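Local coordinates for methionine-binding lipoprotein MetQ (Bacillus subtilis subsp. subtilis, PDB 4GOT), which probably binds methionine outside the membrane and hands it to the permease of the MetNPQ ABC importer, at residues V10-T15 with L35-L40; K48-K53 with I207-K212; V79-V84 with A222-L227; I109-V114 with E161-A166. One frame throughout, in Å; residues are numbered along the deposited sequence.

In the fold
Interactions 1, 2 and 3 all reach the six-stranded mixed sheet of one lobe; interaction 4 belongs to the five-stranded sheet of the other. Interaction 1 joins an outer strand of the first sheet to its neighbour, mainly by backbone bonds, and is partly buried. Interaction 2 is also partly buried and sets an arginine on a helix end. Interaction 3 is buried helix-on-sheet packing with a bridging water. Interactions 2 and 3 use neighbouring strands, 206-211 and 78-86. Interactions 1 and 2 meet where L40 packs on A49. Interaction 4 is buried methyl packing, with its centre about 28 Å from that of interaction 3.

Interaction 1 (V10-T15 with L35-L40); sequences VAATKT and LKVKVL
V10 pairs with V37 and A11 with K38 in parallel; three backbone hydrogen bonds link V10 and A12 to K36 and K38. V10 N donates to K36 O at 2.8 Å. V10 O accepts from K38 N at 2.9 Å. A12 N then donates to K38 O at 2.8 Å. All three are nearly straight, with angles at the hydrogen of 162° to 168°.

CA-H...O contacts fill the ladder between these bonds. V37 CA points its hydrogen at V10 O, and A11 CA does the same to K38 O, at 3.1 Å. V39 CA meets A12 O at 3.2 Å. L40 N bonds instead to Y46 OH of helix 44-51.

The apolar contacts fall on two faces. On the face of V10 and V37, V10 chi1 of -170° sets CG1 anti to the backbone N and leaves CG2 beside that N, where it reaches L35 CD1 at 4.0 Å. Helix 14-29 packs on V10 and L35 here, as expected of the beta-alpha-beta unit formed by strand 7-12, this helix and strand 34-38. On the other face A11 CB meets L40 CD1, also at 4.0 Å. Both methyls of V39 lie 3.6 Å from A12 O.

K36 and K38 send their amines away from V10-T15. The join therefore rests chiefly on main-chain polar groups, and side chains add small apolar touches on both faces.

Interaction 2 (K48-K53 with I207-K212); sequences KALADK and IIAVRK
R211 reaches across to the end of helix 44-51 and donates from NH1 to L50 O, at 2.9 Å. The bond is bent, 144° at the hydrogen, and L50 O lies 22° out of the guanidinium plane. K53 CG sits 3.8 Å from R211 NE, over one face of the guanidinium and offset toward its rim. The two side chains run at about a right angle. L50 completes the first shell. Its CD1 lies beside R211 NH1 at 3.5 Å, while its CD2 rests on A209 O at 3.4 Å and near A209 CB.

The acceptor is shared. K53 N also bonds L50 O, at 2.9 Å, from the opposite face of the carbonyl plane. K53 has positive phi and closes the helix in a Schellman motif, which places its aliphatic chain over R211. The arginine chain bends at chi3 (-63°), turning NH1 back to the helix end; NH1 also bonds V55 O in the loop that follows. With an alanine in place of R211, L50 O would probably keep K53 N but lose its second donor, V55 O would lose the NH1 bond, and the K53 chain would lose the flat group against it.

K48 NZ and D52 OD2 form a salt bridge from the last turn to the residue just past it. Strand 206-211 runs between strands 57-62 and 78-86. L50 touches N58 of the first and L78 of the second.

Interaction 3 (V79-V84 with A222-L227); sequences VNAGAV and ALMEVL
M224 reaches from helix 222-227 toward A81 and G82 of strand 79-84. It is a selenomethionine with two conformers, and one is described here. Its CG lies anti to the carbonyl carbon, and bends at chi2 and chi3 (-43° and -65°) fold SE and CE over the strand backbone. CE ends 3.4 Å from G82 O, and SE lies 4.4 Å from A81 CB. V84 and L227 meet at a slant further along. V84 CG2 touches L227 CD1 at 4.0 Å, and V84 CG1 lies as far from L227 CB. Both residues aim their CB atoms at the partner segment.

G82 has phi and psi at which a side chain would be jammed against A81 O. N80 OD1 accepts from G82 N at 2.7 Å in an Asx turn, with the donor well above the carbonyl plane.

A water donates to V84 O and to L227 O, at 2.9 and 2.8 Å, and so bridges strand to helix. I208 of the adjoining strand packs on both M224 and L227. Between these two segments the touching side chains are apolar, and a water bridging two main-chain carbonyls supplies the polar link.

Interaction 4 (I109-V114 with E161-A166); sequences ILTNNV and ELTAKA
T111, at the C-terminal end of strand 107-111, packs on T163 in the first turn of helix 163-168. The contact joins a helix to the five-stranded sheet of one lobe. T111 CG2 meets T163 CG2 methyl to methyl at 3.8 Å, and the two side chains cross at a slant. Two residues back along the strand, I109 CG2 touches A166 CB at 4.1 Å, one helical turn beyond T163. The T163 methyl also lies 4.4 Å from I109 CG2, so it sits between the two strand residues.

Each threonine turns its methyl to the partner and its hydroxyl to another task. In T163, chi1 of 52° puts OG1 between the backbone N and the carbonyl carbon, leaving CG2 anti to that carbon and facing the strand. OG1 makes weak hydrogen bonds with F176 O and P160 O. In T111, OG1 accepts from N113 N at 3.3 Å, an ST turn with an angle of 160° at the hydrogen. This turn leads the chain off the strand end into the ligand site. The two-lobed fold is that of type II periplasmic binding proteins, in which such strand ends border the cleft. N113 touches the bound selenomethionine. Replacing T111 by an alanine would probably deprive N113 N of its OG1 acceptor and open a gap against the T163 methyl.

L162 takes the N-cap position of the helix, and its O accepts from A166 N at 3.2 Å. V158 of neighbouring strand 154-158 touches both I109 and T163, and V175 of strand 174-177 touches them too.

Interaction 1 (V10-T15 with L35-L40)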
loop_
_atom_site.group_PDB
_atom_site.type_symbol
_atom_site.label_atom_id
_atom_site.label_comp_id
_atom_site.label_asym_id
_atom_site.label_seq_id
_atom_site.Cartn_x
_atom_site.Cartn_y
_atom_site.Cartn_z
ATOM N N VAL A 10 0.835 10.912 14.081
ATOM C CA VAL A 10 1.022 9.932 13.015
ATOM C C VAL A 10 0.663 10.522 11.631
ATOM O O VAL A 10 -0.441 11.071 11.463
ATOM C CB VAL A 10 0.137 8.681 13.256
ATOM C CG1 VAL A 10 0.510 7.572 12.282
ATOM C CG2 VAL A 10 0.262 8.221 14.699
ATOM N N ALA A 11 1.557 10.368 10.650
ATOM C CA ALA A 11 1.240 10.713 9.232
ATOM C C ALA A 11 0.693 9.447 8.581
ATOM O O ALA A 11 1.323 8.379 8.722
ATOM C CB ALA A 11 2.444 11.267 8.470
ATOM N N ALA A 12 -0.507 9.566 7.985
ATOM C CA ALA A 12 -1.249 8.438 7.374
ATOM C C ALA A 12 -1.964 8.879 6.091
ATOM O O ALA A 12 -2.456 10.026 5.971
ATOM C CB ALA A 12 -2.264 7.848 8.348
ATOM N N THR A 13 -2.049 7.955 5.129
ATOM C CA THR A 13 -2.826 8.203 3.927
ATOM C C THR A 13 -4.315 8.254 4.361
ATOM O O THR A 13 -4.697 7.662 5.403
ATOM C CB THR A 13 -2.520 7.125 2.825
ATOM O OG1 THR A 13 -2.422 5.814 3.408
ATOM C CG2 THR A 13 -1.174 7.431 2.061
ATOM N N LYS A 14 -5.130 8.974 3.589
ATOM C CA LYS A 14 -6.500 9.325 3.968
ATOM C C LYS A 14 -7.399 8.173 4.304
ATOM O O LYS A 14 -8.142 8.243 5.296
ATOM C CB LYS A 14 -7.206 10.124 2.877
ATOM C CG LYS A 14 -8.493 10.783 3.379
ATOM C CD LYS A 14 -8.830 11.963 2.492
ATOM C CE LYS A 14 -10.236 12.518 2.700
ATOM N NZ LYS A 14 -10.746 12.963 1.362
ATOM N N THR A 15 -7.326 7.136 3.471
ATOM C CA THR A 15 -8.140 5.939 3.614
ATOM C C THR A 15 -7.420 4.680 3.038
ATOM O O THR A 15 -6.870 4.704 1.943
ATOM C CB THR A 15 -9.580 6.154 3.026
ATOM O OG1 THR A 15 -10.369 4.982 3.233
ATOM C CG2 THR A 15 -9.549 6.531 1.524
ATOM N N LEU A 35 -3.953 11.395 20.192
ATOM C CA LEU A 35 -3.625 11.090 18.804
ATOM C C LEU A 35 -3.807 12.325 17.933
ATOM O O LEU A 35 -4.806 13.020 18.041
ATOM C CB LEU A 35 -4.542 9.982 18.294
ATOM C CG LEU A 35 -4.208 9.287 16.974
ATOM C CD1 LEU A 35 -2.952 8.413 17.030
ATOM C CD2 LEU A 35 -5.429 8.477 16.581
ATOM N N LYS A 36 -2.828 12.594 17.083
ATOM C CA LYS A 36 -2.906 13.640 16.066
ATOM C C LYS A 36 -2.574 12.948 14.753
ATOM O O LYS A 36 -1.573 12.237 14.672
ATOM C CB LYS A 36 -1.915 14.766 16.411
ATOM C CG LYS A 36 -2.215 16.116 15.789
ATOM C CD LYS A 36 -1.772 17.261 16.699
ATOM C CE LYS A 36 -0.896 18.279 15.970
ATOM N NZ LYS A 36 -1.582 18.960 14.834
ATOM N N VAL A 37 -3.459 13.073 13.764
ATOM C CA VAL A 37 -3.251 12.469 12.430
ATOM C C VAL A 37 -3.034 13.539 11.342
ATOM O O VAL A 37 -3.826 14.478 11.219
ATOM C CB VAL A 37 -4.421 11.544 12.021
ATOM C CG1 VAL A 37 -4.056 10.771 10.756
ATOM C CG2 VAL A 37 -4.760 10.593 13.184
ATOM N N LYS A 38 -1.925 13.410 10.614
ATOM C CA LYS A 38 -1.608 14.234 9.441
ATOM C C LYS A 38 -1.744 13.396 8.153
ATOM O O LYS A 38 -1.151 12.289 8.054
ATOM C CB LYS A 38 -0.156 14.778 9.530
ATOM C CG LYS A 38 0.197 15.493 10.834
ATOM C CD LYS A 38 -0.449 16.856 10.918
ATOM C CE LYS A 38 -0.349 17.468 12.315
ATOM N NZ LYS A 38 0.973 18.104 12.584
ATOM N N VAL A 39 -2.508 13.901 7.177
ATOM C CA VAL A 39 -2.616 13.238 5.847
ATOM C C VAL A 39 -1.705 14.067 4.914
ATOM O O VAL A 39 -1.735 15.302 4.959
ATOM C CB VAL A 39 -4.076 13.219 5.315
ATOM C CG1 VAL A 39 -4.127 12.543 3.972
ATOM C CG2 VAL A 39 -5.065 12.552 6.307
ATOM N N LEU A 40 -0.906 13.404 4.082
ATOM C CA LEU A 40 0.058 14.107 3.189
ATOM C C LEU A 40 -0.320 13.841 1.717
ATOM O O LEU A 40 -1.064 12.894 1.434
ATOM C CB LEU A 40 1.508 13.698 3.538
ATOM C CG LEU A 40 1.907 13.999 4.995
ATOM C CD1 LEU A 40 3.268 13.379 5.235
ATOM C CD2 LEU A 40 1.901 15.541 5.291
#

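Interaction 2 (K48-K53 with I207-K212)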
loop_
_atom_site.group_PDB
_atom_site.type_symbol
_atom_site.label_atom_id
_atom_site.label_comp_id
_atom_site.label_asym_id
_atom_site.label_seq_id
_atom_site.Cartn_x
_atom_site.Cartn_y
_atom_site.Cartn_z
ATOM N N LYS A 48 9.781 11.031 4.826
ATOM C CA LYS A 48 10.466 12.311 5.032
ATOM C C LYS A 48 9.994 13.010 6.315
ATOM O O LYS A 48 10.827 13.503 7.104
ATOM C CB LYS A 48 10.293 13.236 3.826
ATOM C CG LYS A 48 11.092 14.535 3.944
ATOM C CD LYS A 48 11.343 15.146 2.575
ATOM C CE LYS A 48 12.569 16.036 2.574
ATOM N NZ LYS A 48 12.460 17.039 3.666
ATOM N N ALA A 49 8.677 13.040 6.530
ATOM C CA ALA A 49 8.100 13.703 7.723
ATOM C C ALA A 49 8.601 13.007 9.009
ATOM O O ALA A 49 8.996 13.664 9.973
ATOM C CB ALA A 49 6.563 13.724 7.638
ATOM N N LEU A 50 8.636 11.668 8.986
ATOM C CA LEU A 50 9.089 10.881 10.120
ATOM C C LEU A 50 10.550 11.123 10.400
ATOM O O LEU A 50 10.905 11.472 11.499
ATOM C CB LEU A 50 8.856 9.384 9.855
ATOM C CG LEU A 50 9.173 8.334 10.922
ATOM C CD1 LEU A 50 8.530 8.650 12.272
ATOM C CD2 LEU A 50 8.758 6.959 10.372
ATOM N N ALA A 51 11.397 10.972 9.384
ATOM C CA ALA A 51 12.835 11.257 9.494
ATOM C C ALA A 51 13.105 12.702 9.958
ATOM O O ALA A 51 14.060 12.955 10.705
ATOM C CB ALA A 51 13.538 11.003 8.169
ATOM N N ASP A 52 12.238 13.635 9.574
ATOM C CA ASP A 52 12.381 15.066 9.989
ATOM C C ASP A 52 11.822 15.357 11.398
ATOM O O ASP A 52 11.877 16.478 11.882
ATOM C CB ASP A 52 11.735 15.988 8.936
ATOM C CG ASP A 52 12.545 16.056 7.609
ATOM O OD1 ASP A 52 13.746 15.711 7.596
ATOM O OD2 ASP A 52 11.982 16.459 6.565
ATOM N N LYS A 53 11.305 14.331 12.069
ATOM C CA LYS A 53 10.734 14.450 13.431
ATOM C C LYS A 53 9.468 15.319 13.513
ATOM O O LYS A 53 9.160 15.855 14.573
ATOM C CB LYS A 53 11.791 14.904 14.457
ATOM C CG LYS A 53 13.081 14.105 14.363
ATOM C CD LYS A 53 14.062 14.426 15.468
ATOM C CE LYS A 53 15.153 13.366 15.497
ATOM N NZ LYS A 53 16.200 13.706 16.503
ATOM N N ILE A 207 2.312 -1.292 7.428
ATOM C CA ILE A 207 2.962 -1.292 8.713
ATOM C C ILE A 207 2.916 0.103 9.344
ATOM O O ILE A 207 2.655 1.132 8.664
ATOM C CB ILE A 207 4.450 -1.743 8.602
ATOM C CG1 ILE A 207 5.294 -0.723 7.828
ATOM C CG2 ILE A 207 4.540 -3.182 8.049
ATOM C CD1 ILE A 207 6.815 -0.828 7.873
ATOM N N ILE A 208 3.178 0.095 10.646
ATOM C CA ILE A 208 3.573 1.268 11.370
ATOM C C ILE A 208 5.098 1.357 11.330
ATOM O O ILE A 208 5.787 0.406 11.661
ATOM C CB ILE A 208 3.023 1.260 12.806
ATOM C CG1 ILE A 208 1.486 1.217 12.770
ATOM C CG2 ILE A 208 3.565 2.463 13.562
ATOM C CD1 ILE A 208 0.785 2.507 12.317
ATOM N N ALA A 209 5.601 2.486 10.849
ATOM C CA ALA A 209 7.045 2.780 10.876
ATOM C C ALA A 209 7.335 3.926 11.853
ATOM O O ALA A 209 6.521 4.878 11.972
ATOM C CB ALA A 209 7.563 3.111 9.480
ATOM N N VAL A 210 8.479 3.803 12.539
ATOM C CA VAL A 210 8.970 4.773 13.512
ATOM C C VAL A 210 10.459 4.996 13.253
ATOM O O VAL A 210 11.074 4.291 12.441
ATOM C CB VAL A 210 8.681 4.297 14.975
ATOM C CG1 VAL A 210 7.157 4.125 15.214
ATOM C CG2 VAL A 210 9.433 2.986 15.294
ATOM N N ARG A 211 11.040 5.986 13.924
ATOM C CA ARG A 211 12.482 6.176 13.896
ATOM C C ARG A 211 13.206 5.080 14.697
ATOM O O ARG A 211 12.656 4.517 15.641
ATOM C CB ARG A 211 12.854 7.577 14.394
ATOM C CG ARG A 211 12.435 8.662 13.418
ATOM C CD ARG A 211 12.996 10.045 13.791
ATOM N NE ARG A 211 12.442 10.424 15.082
ATOM C CZ ARG A 211 11.181 10.791 15.297
ATOM N NH1 ARG A 211 10.306 10.872 14.314
ATOM N NH2 ARG A 211 10.782 11.071 16.526
ATOM N N LYS A 212 14.424 4.749 14.279
ATOM C CA LYS A 212 15.198 3.668 14.900
ATOM C C LYS A 212 15.390 4.029 16.361
ATOM O O LYS A 212 15.653 5.168 16.677
ATOM C CB LYS A 212 16.555 3.504 14.192
ATOM C CG LYS A 212 17.504 2.415 14.704
ATOM C CD LYS A 212 18.955 2.850 14.438
ATOM C CE LYS A 212 19.936 1.684 14.316
ATOM N NZ LYS A 212 20.429 1.223 15.642
#

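Interaction 3 (V79-V84 with A222-L227)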
loop_
_atom_site.group_PDB
_atom_site.type_symbol
_atom_site.label_atom_id
_atom_site.label_comp_id
_atom_site.label_asym_id
_atom_site.label_seq_id
_atom_site.Cartn_x
_atom_site.Cartn_y
_atom_site.Cartn_z
ATOM N N VAL A 79 12.414 2.141 11.247
ATOM C CA VAL A 79 12.168 0.735 11.608
ATOM C C VAL A 79 10.670 0.430 11.504
ATOM O O VAL A 79 9.808 1.322 11.716
ATOM C CB VAL A 79 12.687 0.395 13.044
ATOM C CG1 VAL A 79 14.218 0.383 13.102
ATOM C CG2 VAL A 79 12.114 1.357 14.085
ATOM N N ASN A 80 10.365 -0.824 11.168
ATOM C CA ASN A 80 9.008 -1.376 11.210
ATOM C C ASN A 80 8.627 -1.598 12.683
ATOM O O ASN A 80 9.270 -2.386 13.366
ATOM C CB ASN A 80 9.055 -2.706 10.471
ATOM C CG ASN A 80 7.779 -3.483 10.544
ATOM O OD1 ASN A 80 6.716 -2.954 10.868
ATOM N ND2 ASN A 80 7.866 -4.760 10.199
ATOM N N ALA A 81 7.592 -0.931 13.170
ATOM C CA ALA A 81 7.081 -1.162 14.503
ATOM C C ALA A 81 6.080 -2.338 14.515
ATOM O O ALA A 81 5.761 -2.820 15.590
ATOM C CB ALA A 81 6.406 0.084 15.063
ATOM N N GLY A 82 5.577 -2.769 13.349
ATOM C CA GLY A 82 4.633 -3.904 13.254
ATOM C C GLY A 82 3.583 -3.755 12.140
ATOM O O GLY A 82 3.085 -2.652 11.855
ATOM N N ALA A 83 3.236 -4.889 11.532
ATOM C CA ALA A 83 2.179 -4.966 10.500
ATOM C C ALA A 83 0.746 -4.830 11.116
ATOM O O ALA A 83 0.514 -5.210 12.263
ATOM C CB ALA A 83 2.345 -6.281 9.706
ATOM N N VAL A 84 -0.189 -4.279 10.350
ATOM C CA VAL A 84 -1.577 -4.001 10.776
ATOM C C VAL A 84 -2.635 -4.646 9.853
ATOM O O VAL A 84 -3.593 -5.267 10.349
ATOM C CB VAL A 84 -1.878 -2.491 10.861
ATOM C CG1 VAL A 84 -3.268 -2.243 11.445
ATOM C CG2 VAL A 84 -0.814 -1.777 11.675
ATOM N N ALA A 222 1.445 1.016 22.861
ATOM C CA ALA A 222 0.036 1.334 23.071
ATOM C C ALA A 222 -0.733 1.420 21.743
ATOM O O ALA A 222 -1.855 0.915 21.641
ATOM C CB ALA A 222 -0.103 2.651 23.858
ATOM N N LEU A 223 -0.135 2.067 20.740
ATOM C CA LEU A 223 -0.707 2.162 19.386
ATOM C C LEU A 223 -0.837 0.757 18.740
ATOM O O LEU A 223 -1.924 0.406 18.279
ATOM C CB LEU A 223 0.119 3.129 18.525
ATOM C CG LEU A 223 -0.338 3.310 17.066
ATOM C CD1 LEU A 223 -1.685 4.021 16.956
ATOM C CD2 LEU A 223 0.761 3.985 16.260
HETATM N N MSE A 224 0.233 -0.047 18.765
HETATM C CA MSE A 224 0.205 -1.396 18.201
HETATM C C MSE A 224 -0.862 -2.236 18.859
HETATM O O MSE A 224 -1.556 -2.969 18.190
HETATM C CB MSE A 224 1.567 -2.094 18.343
HETATM C CG MSE A 224 2.691 -1.429 17.563
HETATM SE SE MSE A 224 2.160 -0.875 15.767
HETATM C CE MSE A 224 1.810 -2.620 14.984
ATOM N N GLU A 225 -0.977 -2.109 20.184
ATOM C CA GLU A 225 -2.005 -2.774 20.977
ATOM C C GLU A 225 -3.423 -2.459 20.497
ATOM O O GLU A 225 -4.230 -3.345 20.297
ATOM C CB GLU A 225 -1.876 -2.400 22.453
ATOM C CG GLU A 225 -0.967 -3.311 23.251
ATOM C CD GLU A 225 -0.961 -3.017 24.761
ATOM O OE1 GLU A 225 -1.728 -2.136 25.235
ATOM O OE2 GLU A 225 -0.180 -3.672 25.487
ATOM N N VAL A 226 -3.757 -1.185 20.373
ATOM C CA VAL A 226 -5.078 -0.813 19.868
ATOM C C VAL A 226 -5.319 -1.306 18.421
ATOM O O VAL A 226 -6.413 -1.832 18.118
ATOM C CB VAL A 226 -5.339 0.707 19.975
ATOM C CG1 VAL A 226 -6.642 1.051 19.278
ATOM C CG2 VAL A 226 -5.390 1.129 21.443
ATOM N N LEU A 227 -4.307 -1.183 17.558
ATOM C CA LEU A 227 -4.458 -1.553 16.123
ATOM C C LEU A 227 -4.593 -3.082 15.909
ATOM O O LEU A 227 -4.999 -3.565 14.811
ATOM C CB LEU A 227 -3.326 -1.001 15.271
ATOM C CG LEU A 227 -3.202 0.503 15.147
ATOM C CD1 LEU A 227 -1.907 0.881 14.406
ATOM C CD2 LEU A 227 -4.432 1.114 14.495
HETATM O O HOH W 1 -5.037 -5.490 12.803
#

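Interaction 4 (I109-V114 with E161-A166)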
loop_
_atom_site.group_PDB
_atom_site.type_symbol
_atom_site.label_atom_id
_atom_site.label_comp_id
_atom_site.label_asym_id
_atom_site.label_seq_id
_atom_site.Cartn_x
_atom_site.Cartn_y
_atom_site.Cartn_z
ATOM N N ILE A 109 -0.923 0.429 -17.671
ATOM C CA ILE A 109 -0.512 1.568 -16.839
ATOM C C ILE A 109 -0.108 1.043 -15.447
ATOM O O ILE A 109 -0.947 0.751 -14.570
ATOM C CB ILE A 109 -1.607 2.662 -16.671
ATOM C CG1 ILE A 109 -2.272 3.006 -18.020
ATOM C CG2 ILE A 109 -1.056 3.908 -15.955
ATOM C CD1 ILE A 109 -1.381 3.737 -19.001
ATOM N N LEU A 110 1.199 0.937 -15.291
ATOM C CA LEU A 110 1.876 0.686 -14.028
ATOM C C LEU A 110 1.903 1.966 -13.205
ATOM O O LEU A 110 1.791 3.064 -13.757
ATOM C CB LEU A 110 3.335 0.311 -14.315
ATOM C CG LEU A 110 3.612 -0.923 -15.190
ATOM C CD1 LEU A 110 5.122 -1.068 -15.375
ATOM C CD2 LEU A 110 3.010 -2.173 -14.536
ATOM N N THR A 111 2.059 1.827 -11.889
ATOM C CA THR A 111 2.413 2.998 -11.082
ATOM C C THR A 111 3.937 3.123 -11.193
ATOM O O THR A 111 4.632 2.159 -11.586
ATOM C CB THR A 111 1.880 2.925 -9.617
ATOM O OG1 THR A 111 2.810 2.258 -8.772
ATOM C CG2 THR A 111 0.488 2.239 -9.524
ATOM N N ASN A 112 4.436 4.300 -10.840
ATOM C CA ASN A 112 5.866 4.595 -10.844
ATOM C C ASN A 112 6.547 4.276 -9.479
ATOM O O ASN A 112 7.695 4.625 -9.276
ATOM C CB ASN A 112 6.115 6.051 -11.314
ATOM C CG ASN A 112 5.642 7.097 -10.318
ATOM O OD1 ASN A 112 5.266 6.780 -9.193
ATOM N ND2 ASN A 112 5.674 8.360 -10.731
ATOM N N ASN A 113 5.841 3.549 -8.600
ATOM C CA ASN A 113 6.344 3.091 -7.296
ATOM C C ASN A 113 7.417 2.013 -7.534
ATOM O O ASN A 113 7.082 0.849 -7.815
ATOM C CB ASN A 113 5.129 2.528 -6.500
ATOM C CG ASN A 113 5.421 2.201 -5.053
ATOM O OD1 ASN A 113 6.530 1.833 -4.664
ATOM N ND2 ASN A 113 4.383 2.314 -4.237
ATOM N N VAL A 114 8.687 2.410 -7.454
ATOM C CA VAL A 114 9.814 1.526 -7.737
ATOM C C VAL A 114 9.714 0.209 -6.962
ATOM O O VAL A 114 9.870 -0.873 -7.549
ATOM C CB VAL A 114 11.159 2.186 -7.405
ATOM C CG1 VAL A 114 12.309 1.202 -7.607
ATOM C CG2 VAL A 114 11.366 3.468 -8.222
ATOM N N GLU A 161 -0.907 8.206 -7.032
ATOM C CA GLU A 161 -1.944 9.162 -6.692
ATOM C C GLU A 161 -2.889 9.509 -7.864
ATOM O O GLU A 161 -3.925 10.194 -7.674
ATOM C CB GLU A 161 -1.266 10.468 -6.167
ATOM C CG GLU A 161 -0.581 10.361 -4.797
ATOM C CD GLU A 161 0.743 9.554 -4.771
ATOM O OE1 GLU A 161 1.473 9.555 -5.814
ATOM O OE2 GLU A 161 1.082 8.991 -3.670
ATOM N N LEU A 162 -2.494 9.142 -9.078
ATOM C CA LEU A 162 -3.161 9.593 -10.289
ATOM C C LEU A 162 -3.597 8.443 -11.164
ATOM O O LEU A 162 -4.218 8.703 -12.178
ATOM C CB LEU A 162 -2.213 10.477 -11.126
ATOM C CG LEU A 162 -1.909 11.887 -10.584
ATOM C CD1 LEU A 162 -0.886 12.558 -11.504
ATOM C CD2 LEU A 162 -3.172 12.757 -10.358
ATOM N N THR A 163 -3.276 7.188 -10.810
ATOM C CA THR A 163 -3.759 6.068 -11.615
ATOM C C THR A 163 -5.321 5.944 -11.687
ATOM O O THR A 163 -5.884 5.514 -12.732
ATOM C CB THR A 163 -3.148 4.725 -11.204
ATOM O OG1 THR A 163 -3.310 4.540 -9.797
ATOM C CG2 THR A 163 -1.661 4.634 -11.610
ATOM N N ALA A 164 -6.023 6.300 -10.610
ATOM C CA ALA A 164 -7.510 6.421 -10.673
ATOM C C ALA A 164 -7.948 7.340 -11.835
ATOM O O ALA A 164 -8.947 7.060 -12.516
ATOM C CB ALA A 164 -8.095 6.925 -9.355
ATOM N N LYS A 165 -7.204 8.442 -12.072
ATOM C CA LYS A 165 -7.476 9.310 -13.241
ATOM C C LYS A 165 -7.125 8.651 -14.596
ATOM O O LYS A 165 -7.885 8.808 -15.540
ATOM C CB LYS A 165 -6.799 10.692 -13.149
ATOM C CG LYS A 165 -7.097 11.516 -11.892
ATOM C CD LYS A 165 -8.574 11.861 -11.727
ATOM C CE LYS A 165 -9.261 11.032 -10.627
ATOM N NZ LYS A 165 -10.750 11.291 -10.486
ATOM N N ALA A 166 -5.989 7.940 -14.693
ATOM C CA ALA A 166 -5.605 7.250 -15.919
ATOM C C ALA A 166 -6.682 6.241 -16.305
ATOM O O ALA A 166 -6.992 6.055 -17.498
ATOM C CB ALA A 166 -4.229 6.555 -15.773
#